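Local coordinates for protein probable endonuclease 4 (Thermotoga maritima, PDB 4HNO) that probably cleaves phosphodiester bonds at apurinic or apyrimidinic sites in DNA, as a metal-dependent endonuclease of base excision repair, at residues Ile13-Gly16 and Phe17-Pro21; Arg57-Lys61 and His62-Trp66; Val91-Leu94 and Lys95-Val98; Glu99-Lys103 and Leu104-Tyr108. All coordinates share one frame; numbering follows the deposited sequence.

Contact 1: Ile13-Gly16 and Phe17-Pro21; sequences ISKG and FDRVP
Gly16 hands the chain from a type I beta turn, Ile13 to Gly16, to residues with helical phi/psi, Phe17 to Arg19, that lead into helix 20-26, in the loop that follows strand 7-10 of the TIM barrel. Gly16 N closes the turn on Ile13 O at 2.8 Å, and Gly16 O then accepts Arg19 N at 3.2 Å. That donor stands above the carbonyl plane, 61° out of it, so it is not met on a lone pair. With phi at 116°, Gly16 takes a backbone shape that favours glycine.

Ile13 and Phe17 lie side by side and point the same way. The CG2 branch of Ile13 sits beside its own backbone N and meets Phe17 CD2 at 3.7 Å, while Ile13 CD1 comes to 3.9 Å from Phe17 CE2; CG2 reaches the ring obliquely. Ile34 of strand 31-34 touches both side chains, and Phe55 of helix 49-61 packs on Phe17. Val20 adds its CG2 more loosely, 4.4 Å from Ile13 CG2.

Among the exposed side chains, Arg19, in one of its two conformers, bends at chi2 (-70°) and folds back over the turn. Its CG comes to 3.5 Å from Lys15 O, and the same carbonyl oxygen lies over the centre of the guanidinium, 4.2 Å above its plane.

Contact 2: Arg57-Lys61 and His62-Trp66; sequences REMKK and HGIDW
Met59 and Trp66 meet where helix 49-61 ends in a Schellman motif. Ile64 N reaches back to Met59 O at 3.1 Å, in the carbonyl plane, and Gly63 N bonds to Lys60 O; a regular helical bond, His62 N to Glu58 O, precedes them. Gly63 supplies the positive phi (65°) that turns the chain out of the helix. A water donates to both Met59 O and Ile64 O, bridging the turn.

Apolar and aromatic contacts centre on Met59. Bends at chi2 (-74°) and chi3 curl its chain so that CE sits over the Trp66 six-membered ring, 3.6 Å from the centroid and 8° off the normal, a CH-pi contact. The sulfur stands farther above that face, a Met-aromatic contact, and CE also touches Ile64 CG2 at 3.7 Å.

The polar side chains meet through a second water, which accepts from Lys61 NZ, donates to Glu58 OE1 at 2.6 Å, and bonds His62 NE2 at 2.8 Å. Both the water and Glu58 OE1 lie in the plane of the imidazole at its edge, while Lys61 CG covers one face of that ring.

Helix 20-26 packs against this helix end through Pro21, which touches Glu58 and Met59, and through Gln22 and Val25 on His62; Phe32 of strand 31-34 lies against Met59 and Ile64.

Contact 3: Val91-Leu94 and Lys95-Val98; sequences VELL and KKEV
Glu92 and Lys95 run side by side along the outer flank of helix 84-104, pointing the same way, and join in a salt bridge one turn apart. Lys95 is extended beyond CG, whereas Glu92 bends at chi2 (-56°) to bring its carboxylate alongside. Lys95 NZ gives a hydrogen bond to Glu92 OE2 at 2.9 Å, arriving on the syn side and 21° out of the carboxylate plane. The other oxygen, Glu92 OE1, takes a bond from a water at 2.7 Å, and the same water accepts only weakly from Lys95 NZ. Val91 lies athwart the lysine chain, its CG1 3.8 Å from Lys95 CE, so the aliphatic part of the lysine packs on a methyl while its ammonium reaches the acid.

On the inward side, Leu94 and Glu97 cross obliquely, and Leu94 CD1 comes to 3.4 Å from Glu97 OE2. That buried carboxylate is well satisfied: OE2 bonds Ser73 OG, and OE1 bonds His37 NE2 and Gly74 N. Lys96 curls away through three successive bends to give its NZ to Ala44 O. Beneath the side chains the regular i to i+4 ladder continues, as in Glu97 N to Leu93 O at 2.8 Å and Val98 N to Leu94 O at 2.9 Å.

The helix belongs to the beta-alpha-beta unit of strands 69-72 and 108-115. Leu94, Glu97 and Val98 rest on Leu109 of strand 108-115, while Val135 of helix 121-136 touches Leu94, Lys95 and Val98.

Contact 4: Glu99-Lys103 and Leu104-Tyr108; sequences EICRK and LGIRY
The C-terminal end of helix 84-104 turns here into strand 108-115, with Gly105 the first residue to leave helical geometry, its phi positive at 91°. Leu104 N still makes a regular helical bond to Ile100 O at 3.0 Å. Beyond it the bonds are weak: Cys101 O receives both Gly105 N and Ile106 N, each at 2.9 Å but at strongly bent angles, and Gly105 N also leans on Arg102 O.

Leu104 and Ile100 lie side by side, Leu104 CD1 4.1 Å from Ile100 CG2. Cys101 lies against the departing chain: its SG sits beside its own backbone N (chi1 -70°) and touches CG2 of Ile106, in one of that residue's two conformers, at 4.0 Å, and its CB comes to 3.5 Å from Ile106 O. In one conformer of Arg102 a water bridges the turn, accepting from Arg102 NE at 2.9 Å in the guanidinium plane and donating to Ile106 O at 2.8 Å.

Lys103 extends away from the turn to Asp49 and Pro47 O, and Tyr108 OH bonds to Glu67. Cys71 of strand 69-72 lies against Cys101 and Ile106. This helix exit, begun at a glycine, forms one alpha-to-beta connection of the TIM barrel.

In the fold
From the N terminus the four contacts follow one another in series, none nested and none crossing. Contact 1 closes the loop that leads from strand 7-10 into helix 20-26. Contact 2 ends helix 49-61 and starts the return to strand 69-72; it meets contact 1 where Pro21 packs on Glu58, Met59 and His62. Contacts 3 and 4 share helix 84-104, the first in its middle and the second at its end before strand 108-115. Contact 4 also touches contacts 1 and 2: Leu104 meets Phe17 of contact 1, and Trp66 of contact 2 packs on Leu104, Gly105 and Arg107. Contacts 1, 2 and 4 thus tie three successive barrel helices together.

Contact 1: Ile13-Gly16 and Phe17-Pro21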
loop_
_atom_site.group_PDB
_atom_site.type_symbol
_atom_site.label_atom_id
_atom_site.label_comp_id
_atom_site.label_asym_id
_atom_site.label_seq_id
_atom_site.Cartn_x
_atom_site.Cartn_y
_atom_site.Cartn_z
ATOM N N ILE A 13 -0.543 -14.485 6.350
ATOM C CA ILE A 13 0.660 -15.292 6.180
ATOM C C ILE A 13 0.842 -16.348 7.269
ATOM O O ILE A 13 1.825 -17.077 7.248
ATOM C CB ILE A 13 1.941 -14.416 6.130
ATOM C CG1 ILE A 13 2.103 -13.621 7.421
ATOM C CG2 ILE A 13 1.915 -13.515 4.905
ATOM C CD1 ILE A 13 3.450 -12.948 7.554
ATOM N N SER A 14 -0.082 -16.428 8.216
ATOM C CA SER A 14 0.133 -17.249 9.408
ATOM C C SER A 14 0.283 -18.742 9.102
ATOM O O SER A 14 0.919 -19.458 9.863
ATOM C CB SER A 14 -0.989 -17.026 10.426
ATOM O OG SER A 14 -2.241 -17.422 9.900
ATOM N N LYS A 15 -0.298 -19.203 7.997
ATOM C CA LYS A 15 -0.165 -20.598 7.597
ATOM C C LYS A 15 0.996 -20.817 6.630
ATOM O O LYS A 15 1.183 -21.922 6.121
ATOM C CB LYS A 15 -1.468 -21.109 6.984
ATOM C CG LYS A 15 -2.615 -21.184 7.966
ATOM C CD LYS A 15 -3.749 -22.021 7.400
ATOM C CE LYS A 15 -5.019 -21.893 8.226
ATOM N NZ LYS A 15 -6.238 -22.076 7.386
ATOM N N GLY A 16 1.778 -19.766 6.406
ATOM C CA GLY A 16 2.931 -19.824 5.525
ATOM C C GLY A 16 2.781 -18.914 4.318
ATOM O O GLY A 16 1.683 -18.757 3.767
ATOM N N PHE A 17 3.896 -18.331 3.894
ATOM C CA PHE A 17 3.879 -17.492 2.720
ATOM C C PHE A 17 3.408 -18.282 1.501
ATOM O O PHE A 17 2.733 -17.751 0.628
ATOM C CB PHE A 17 5.271 -16.922 2.419
ATOM C CG PHE A 17 5.766 -15.922 3.424
ATOM C CD1 PHE A 17 6.838 -16.203 4.222
ATOM C CD2 PHE A 17 5.164 -14.690 3.555
ATOM C CE1 PHE A 17 7.313 -15.287 5.135
ATOM C CE2 PHE A 17 5.640 -13.758 4.487
ATOM C CZ PHE A 17 6.724 -14.067 5.265
ATOM N N ASP A 18 3.798 -19.552 1.425
ATOM C CA ASP A 18 3.521 -20.355 0.252
ATOM C C ASP A 18 2.037 -20.633 0.030
ATOM O O ASP A 18 1.691 -21.027 -1.075
ATOM C CB ASP A 18 4.281 -21.666 0.307
ATOM C CG ASP A 18 3.935 -22.449 1.519
ATOM O OD1 ASP A 18 4.551 -22.179 2.563
ATOM O OD2 ASP A 18 3.012 -23.271 1.451
ATOM N N ARG A 19 1.173 -20.389 1.017
ATOM C CA ARG A 19 -0.262 -20.547 0.833
ATOM C C ARG A 19 -0.892 -19.371 0.092
ATOM O O ARG A 19 -2.005 -19.479 -0.425
ATOM C CB ARG A 19 -0.933 -20.754 2.193
ATOM C CG ARG A 19 -0.400 -21.954 2.978
ATOM C CD ARG A 19 -0.804 -23.272 2.336
ATOM N NE ARG A 19 -0.350 -24.424 3.114
ATOM C CZ ARG A 19 -1.019 -24.950 4.135
ATOM N NH1 ARG A 19 -2.180 -24.431 4.515
ATOM N NH2 ARG A 19 -0.526 -25.998 4.781
ATOM N N VAL A 20 -0.188 -18.242 0.053
ATOM C CA VAL A 20 -0.759 -17.003 -0.434
ATOM C C VAL A 20 -1.156 -17.046 -1.914
ATOM O O VAL A 20 -2.235 -16.582 -2.255
ATOM C CB VAL A 20 0.139 -15.802 -0.064
ATOM C CG1 VAL A 20 -0.390 -14.525 -0.717
ATOM C CG2 VAL A 20 0.195 -15.649 1.451
ATOM N N PRO A 21 -0.335 -17.639 -2.800
ATOM C CA PRO A 21 -0.764 -17.666 -4.203
ATOM C C PRO A 21 -2.076 -18.432 -4.420
ATOM O O PRO A 21 -2.969 -17.937 -5.105
ATOM C CB PRO A 21 0.441 -18.295 -4.917
ATOM C CG PRO A 21 1.609 -17.857 -4.050
ATOM C CD PRO A 21 1.080 -18.014 -2.656
#

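Contact 2: Arg57-Lys61 and His62-Trp66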
loop_
_atom_site.group_PDB
_atom_site.type_symbol
_atom_site.label_atom_id
_atom_site.label_comp_id
_atom_site.label_asym_id
_atom_site.label_seq_id
_atom_site.Cartn_x
_atom_site.Cartn_y
_atom_site.Cartn_z
ATOM N N ARG A 57 7.812 -21.323 -5.737
ATOM C CA ARG A 57 7.245 -22.422 -6.504
ATOM C C ARG A 57 5.747 -22.202 -6.715
ATOM O O ARG A 57 5.229 -22.380 -7.806
ATOM C CB ARG A 57 7.516 -23.732 -5.787
ATOM C CG ARG A 57 7.169 -24.927 -6.626
ATOM C CD ARG A 57 7.623 -26.193 -6.028
ATOM N NE ARG A 57 6.971 -26.533 -4.770
ATOM C CZ ARG A 57 7.602 -26.730 -3.612
ATOM N NH1 ARG A 57 8.912 -26.534 -3.502
ATOM N NH2 ARG A 57 6.911 -27.082 -2.538
ATOM N N GLU A 58 5.058 -21.820 -5.649
ATOM C CA GLU A 58 3.629 -21.574 -5.717
ATOM C C GLU A 58 3.286 -20.352 -6.561
ATOM O O GLU A 58 2.282 -20.332 -7.252
ATOM C CB GLU A 58 3.066 -21.485 -4.313
ATOM C CG GLU A 58 3.036 -22.820 -3.595
ATOM C CD GLU A 58 1.981 -23.770 -4.143
ATOM O OE1 GLU A 58 0.862 -23.320 -4.450
ATOM O OE2 GLU A 58 2.272 -24.970 -4.275
ATOM N N MET A 59 4.127 -19.314 -6.494
ATOM C CA MET A 59 3.964 -18.167 -7.366
ATOM C C MET A 59 4.011 -18.596 -8.825
ATOM O O MET A 59 3.222 -18.132 -9.658
ATOM C CB MET A 59 5.047 -17.123 -7.097
ATOM C CG MET A 59 4.860 -16.370 -5.803
ATOM S SD MET A 59 3.528 -15.153 -5.867
ATOM C CE MET A 59 4.290 -13.882 -6.863
ATOM N N LYS A 60 4.947 -19.473 -9.143
ATOM C CA LYS A 60 5.085 -19.952 -10.508
ATOM C C LYS A 60 3.876 -20.812 -10.892
ATOM O O LYS A 60 3.279 -20.622 -11.951
ATOM C CB LYS A 60 6.385 -20.742 -10.670
ATOM C CG LYS A 60 6.673 -21.120 -12.103
ATOM C CD LYS A 60 7.917 -21.982 -12.203
ATOM C CE LYS A 60 8.233 -22.433 -13.616
ATOM N NZ LYS A 60 8.639 -21.322 -14.487
ATOM N N LYS A 61 3.506 -21.741 -10.018
ATOM C CA LYS A 61 2.394 -22.638 -10.297
ATOM C C LYS A 61 1.132 -21.862 -10.629
ATOM O O LYS A 61 0.407 -22.204 -11.559
ATOM C CB LYS A 61 2.136 -23.537 -9.089
ATOM C CG LYS A 61 0.917 -24.405 -9.223
ATOM C CD LYS A 61 0.669 -25.268 -8.004
ATOM C CE LYS A 61 -0.614 -26.063 -8.137
ATOM N NZ LYS A 61 -0.896 -26.842 -6.902
ATOM N N HIS A 62 0.859 -20.818 -9.853
ATOM C CA HIS A 62 -0.375 -20.060 -9.994
ATOM C C HIS A 62 -0.249 -18.883 -10.935
ATOM O O HIS A 62 -1.211 -18.147 -11.127
ATOM C CB HIS A 62 -0.893 -19.659 -8.625
ATOM C CG HIS A 62 -1.436 -20.832 -7.887
ATOM N ND1 HIS A 62 -2.623 -21.437 -8.244
ATOM C CD2 HIS A 62 -0.918 -21.571 -6.880
ATOM C CE1 HIS A 62 -2.832 -22.477 -7.458
ATOM N NE2 HIS A 62 -1.811 -22.585 -6.626
ATOM N N GLY A 63 0.916 -18.710 -11.544
ATOM C CA GLY A 63 1.084 -17.714 -12.574
ATOM C C GLY A 63 0.933 -16.288 -12.085
ATOM O O GLY A 63 0.531 -15.425 -12.850
ATOM N N ILE A 64 1.268 -16.030 -10.825
ATOM C CA ILE A 64 1.113 -14.681 -10.300
ATOM C C ILE A 64 2.203 -13.767 -10.846
ATOM O O ILE A 64 3.375 -14.072 -10.750
ATOM C CB ILE A 64 1.192 -14.665 -8.770
ATOM C CG1 ILE A 64 0.226 -15.667 -8.152
ATOM C CG2 ILE A 64 0.945 -13.264 -8.239
ATOM C CD1 ILE A 64 -1.197 -15.402 -8.441
ATOM N N ASP A 65 1.796 -12.628 -11.382
ATOM C CA ASP A 65 2.712 -11.628 -11.894
ATOM C C ASP A 65 3.436 -10.981 -10.701
ATOM O O ASP A 65 2.794 -10.461 -9.785
ATOM C CB ASP A 65 1.876 -10.602 -12.665
ATOM C CG ASP A 65 2.692 -9.577 -13.435
ATOM O OD1 ASP A 65 2.147 -9.022 -14.416
ATOM O OD2 ASP A 65 3.831 -9.255 -13.049
ATOM N N TRP A 66 4.760 -11.026 -10.711
ATOM C CA TRP A 66 5.537 -10.444 -9.619
ATOM C C TRP A 66 5.378 -8.922 -9.496
ATOM O O TRP A 66 5.709 -8.360 -8.467
ATOM C CB TRP A 66 7.001 -10.822 -9.772
ATOM C CG TRP A 66 7.253 -12.265 -9.457
ATOM C CD1 TRP A 66 7.243 -13.316 -10.324
ATOM C CD2 TRP A 66 7.541 -12.817 -8.173
ATOM N NE1 TRP A 66 7.503 -14.488 -9.659
ATOM C CE2 TRP A 66 7.714 -14.204 -8.339
ATOM C CE3 TRP A 66 7.704 -12.268 -6.900
ATOM C CZ2 TRP A 66 8.026 -15.046 -7.281
ATOM C CZ3 TRP A 66 8.015 -13.108 -5.850
ATOM C CH2 TRP A 66 8.192 -14.476 -6.051
HETATM O O HOH W 1 -1.253 -24.802 -5.005
HETATM O O HOH W 2 4.617 -16.365 -11.449
#

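Contact 3: Val91-Leu94 and Lys95-Val98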
loop_
_atom_site.group_PDB
_atom_site.type_symbol
_atom_site.label_atom_id
_atom_site.label_comp_id
_atom_site.label_asym_id
_atom_site.label_seq_id
_atom_site.Cartn_x
_atom_site.Cartn_y
_atom_site.Cartn_z
ATOM N N VAL A 91 14.682 1.953 11.521
ATOM C CA VAL A 91 15.580 1.803 10.389
ATOM C C VAL A 91 16.067 0.358 10.285
ATOM O O VAL A 91 16.075 -0.236 9.202
ATOM C CB VAL A 91 16.760 2.783 10.505
ATOM C CG1 VAL A 91 17.894 2.424 9.553
ATOM C CG2 VAL A 91 16.289 4.206 10.286
ATOM N N GLU A 92 16.477 -0.225 11.408
ATOM C CA GLU A 92 17.015 -1.573 11.348
ATOM C C GLU A 92 15.949 -2.595 10.992
ATOM O O GLU A 92 16.218 -3.538 10.253
ATOM C CB GLU A 92 17.740 -1.941 12.639
ATOM C CG GLU A 92 18.992 -1.102 12.873
ATOM C CD GLU A 92 19.995 -1.169 11.733
ATOM O OE1 GLU A 92 20.269 -2.287 11.245
ATOM O OE2 GLU A 92 20.472 -0.089 11.290
ATOM N N LEU A 93 14.737 -2.427 11.505
ATOM C CA LEU A 93 13.686 -3.367 11.161
ATOM C C LEU A 93 13.271 -3.198 9.699
ATOM O O LEU A 93 12.986 -4.178 9.024
ATOM C CB LEU A 93 12.486 -3.247 12.105
ATOM C CG LEU A 93 11.374 -4.270 11.865
ATOM C CD1 LEU A 93 11.866 -5.692 11.940
ATOM C CD2 LEU A 93 10.245 -4.022 12.849
ATOM N N LEU A 94 13.262 -1.962 9.199
ATOM C CA LEU A 94 12.929 -1.764 7.789
ATOM C C LEU A 94 13.982 -2.403 6.882
ATOM O O LEU A 94 13.624 -2.990 5.862
ATOM C CB LEU A 94 12.748 -0.278 7.513
ATOM C CG LEU A 94 12.140 0.066 6.161
ATOM C CD1 LEU A 94 10.806 -0.566 5.943
ATOM C CD2 LEU A 94 12.012 1.582 6.031
ATOM N N LYS A 95 15.261 -2.325 7.251
ATOM C CA LYS A 95 16.283 -3.037 6.491
ATOM C C LYS A 95 15.983 -4.533 6.464
ATOM O O LYS A 95 16.101 -5.179 5.424
ATOM C CB LYS A 95 17.683 -2.828 7.069
ATOM C CG LYS A 95 18.317 -1.470 6.902
ATOM C CD LYS A 95 19.634 -1.344 7.682
ATOM C CE LYS A 95 20.206 0.036 7.627
ATOM N NZ LYS A 95 21.363 0.153 8.543
ATOM N N LYS A 96 15.632 -5.096 7.621
ATOM C CA LYS A 96 15.267 -6.505 7.675
ATOM C C LYS A 96 14.047 -6.807 6.793
ATOM O O LYS A 96 14.034 -7.800 6.086
ATOM C CB LYS A 96 15.033 -6.924 9.130
ATOM C CG LYS A 96 14.362 -8.271 9.313
ATOM C CD LYS A 96 15.011 -9.479 8.655
ATOM C CE LYS A 96 16.409 -9.790 9.126
ATOM N NZ LYS A 96 16.438 -10.067 10.583
ATOM N N GLU A 97 13.038 -5.931 6.815
ATOM C CA GLU A 97 11.889 -6.167 5.946
ATOM C C GLU A 97 12.282 -6.145 4.475
ATOM O O GLU A 97 11.764 -6.948 3.700
ATOM C CB GLU A 97 10.803 -5.134 6.231
ATOM C CG GLU A 97 10.158 -5.297 7.583
ATOM C CD GLU A 97 9.015 -4.273 7.796
ATOM O OE1 GLU A 97 8.166 -4.508 8.664
ATOM O OE2 GLU A 97 9.022 -3.243 7.075
ATOM N N VAL A 98 13.175 -5.247 4.086
ATOM C CA VAL A 98 13.682 -5.264 2.714
ATOM C C VAL A 98 14.345 -6.597 2.405
ATOM O O VAL A 98 14.144 -7.167 1.337
ATOM C CB VAL A 98 14.635 -4.075 2.469
ATOM C CG1 VAL A 98 15.404 -4.259 1.163
ATOM C CG2 VAL A 98 13.854 -2.767 2.466
HETATM O O HOH W 3 22.655 -2.598 10.054
#

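Contact 4: Glu99-Lys103 and Leu104-Tyr108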
loop_
_atom_site.group_PDB
_atom_site.type_symbol
_atom_site.label_atom_id
_atom_site.label_comp_id
_atom_site.label_asym_id
_atom_site.label_seq_id
_atom_site.Cartn_x
_atom_site.Cartn_y
_atom_site.Cartn_z
ATOM N N GLU A 99 15.142 -7.108 3.342
ATOM C CA GLU A 99 15.800 -8.367 3.119
ATOM C C GLU A 99 14.829 -9.545 3.081
ATOM O O GLU A 99 15.065 -10.502 2.334
ATOM C CB GLU A 99 16.934 -8.527 4.106
ATOM C CG GLU A 99 18.071 -7.481 3.806
ATOM C CD GLU A 99 18.679 -7.614 2.369
ATOM O OE1 GLU A 99 19.104 -8.735 2.008
ATOM O OE2 GLU A 99 18.721 -6.635 1.598
ATOM N N ILE A 100 13.746 -9.496 3.847
ATOM C CA ILE A 100 12.705 -10.497 3.730
ATOM C C ILE A 100 12.107 -10.464 2.326
ATOM O O ILE A 100 11.944 -11.504 1.678
ATOM C CB ILE A 100 11.603 -10.287 4.801
ATOM C CG1 ILE A 100 12.139 -10.599 6.196
ATOM C CG2 ILE A 100 10.381 -11.122 4.472
ATOM C CD1 ILE A 100 11.304 -10.066 7.337
ATOM N N CYS A 101 11.754 -9.261 1.861
ATOM C CA CYS A 101 11.236 -9.140 0.508
ATOM C C CYS A 101 12.208 -9.725 -0.499
ATOM O O CYS A 101 11.823 -10.482 -1.382
ATOM C CB CYS A 101 10.969 -7.674 0.163
ATOM S SG CYS A 101 9.590 -6.925 1.032
ATOM N N ARG A 102 13.478 -9.357 -0.372
ATOM C CA ARG A 102 14.488 -9.801 -1.323
ATOM C C ARG A 102 14.581 -11.330 -1.317
ATOM O O ARG A 102 14.713 -11.937 -2.369
ATOM C CB ARG A 102 15.824 -9.117 -0.975
ATOM C CG ARG A 102 17.006 -9.381 -1.874
ATOM C CD ARG A 102 17.062 -8.610 -3.201
ATOM N NE ARG A 102 16.071 -9.106 -4.139
ATOM C CZ ARG A 102 16.226 -10.202 -4.871
ATOM N NH1 ARG A 102 15.247 -10.565 -5.689
ATOM N NH2 ARG A 102 17.338 -10.947 -4.813
ATOM N N LYS A 103 14.501 -11.968 -0.152
ATOM C CA LYS A 103 14.593 -13.422 -0.076
ATOM C C LYS A 103 13.385 -14.102 -0.728
ATOM O O LYS A 103 13.531 -15.141 -1.370
ATOM C CB LYS A 103 14.785 -13.871 1.367
ATOM C CG LYS A 103 15.109 -15.349 1.459
ATOM C CD LYS A 103 15.582 -15.788 2.817
ATOM C CE LYS A 103 15.910 -17.283 2.792
ATOM N NZ LYS A 103 16.446 -17.771 4.073
ATOM N N LEU A 104 12.200 -13.522 -0.543
ATOM C CA LEU A 104 10.983 -14.032 -1.162
ATOM C C LEU A 104 10.869 -13.725 -2.655
ATOM O O LEU A 104 10.079 -14.369 -3.342
ATOM C CB LEU A 104 9.749 -13.464 -0.455
ATOM C CG LEU A 104 9.539 -13.902 0.985
ATOM C CD1 LEU A 104 8.365 -13.147 1.592
ATOM C CD2 LEU A 104 9.332 -15.409 1.106
ATOM N N GLY A 105 11.609 -12.728 -3.126
ATOM C CA GLY A 105 11.474 -12.221 -4.468
ATOM C C GLY A 105 10.479 -11.060 -4.611
ATOM O O GLY A 105 10.266 -10.573 -5.709
ATOM N N ILE A 106 9.881 -10.633 -3.518
ATOM C CA ILE A 106 8.930 -9.528 -3.556
ATOM C C ILE A 106 9.684 -8.237 -3.883
ATOM O O ILE A 106 10.741 -7.941 -3.322
ATOM C CB ILE A 106 8.176 -9.436 -2.209
ATOM C CG1 ILE A 106 7.280 -10.652 -1.983
ATOM C CG2 ILE A 106 7.402 -8.145 -2.091
ATOM C CD1 ILE A 106 6.025 -10.656 -2.787
ATOM N N ARG A 107 9.083 -7.469 -4.778
ATOM C CA ARG A 107 9.728 -6.327 -5.379
ATOM C C ARG A 107 9.433 -4.988 -4.685
ATOM O O ARG A 107 10.115 -4.005 -4.931
ATOM C CB ARG A 107 9.295 -6.261 -6.842
ATOM C CG ARG A 107 9.786 -7.447 -7.634
ATOM C CD ARG A 107 9.332 -7.399 -9.075
ATOM N NE ARG A 107 9.824 -8.591 -9.768
ATOM C CZ ARG A 107 9.508 -8.915 -11.011
ATOM N NH1 ARG A 107 8.690 -8.148 -11.712
ATOM N NH2 ARG A 107 9.993 -10.023 -11.550
ATOM N N TYR A 108 8.401 -4.980 -3.854
ATOM C CA TYR A 108 7.829 -3.739 -3.318
ATOM C C TYR A 108 7.536 -3.904 -1.832
ATOM O O TYR A 108 6.922 -4.886 -1.416
ATOM C CB TYR A 108 6.509 -3.426 -4.004
ATOM C CG TYR A 108 6.635 -3.154 -5.463
ATOM C CD1 TYR A 108 6.114 -4.002 -6.411
ATOM C CD2 TYR A 108 7.290 -2.013 -5.881
ATOM C CE1 TYR A 108 6.263 -3.725 -7.766
ATOM C CE2 TYR A 108 7.450 -1.732 -7.214
ATOM C CZ TYR A 108 6.935 -2.585 -8.158
ATOM O OH TYR A 108 7.124 -2.263 -9.487
HETATM O O HOH W 4 13.271 -8.324 -4.542
#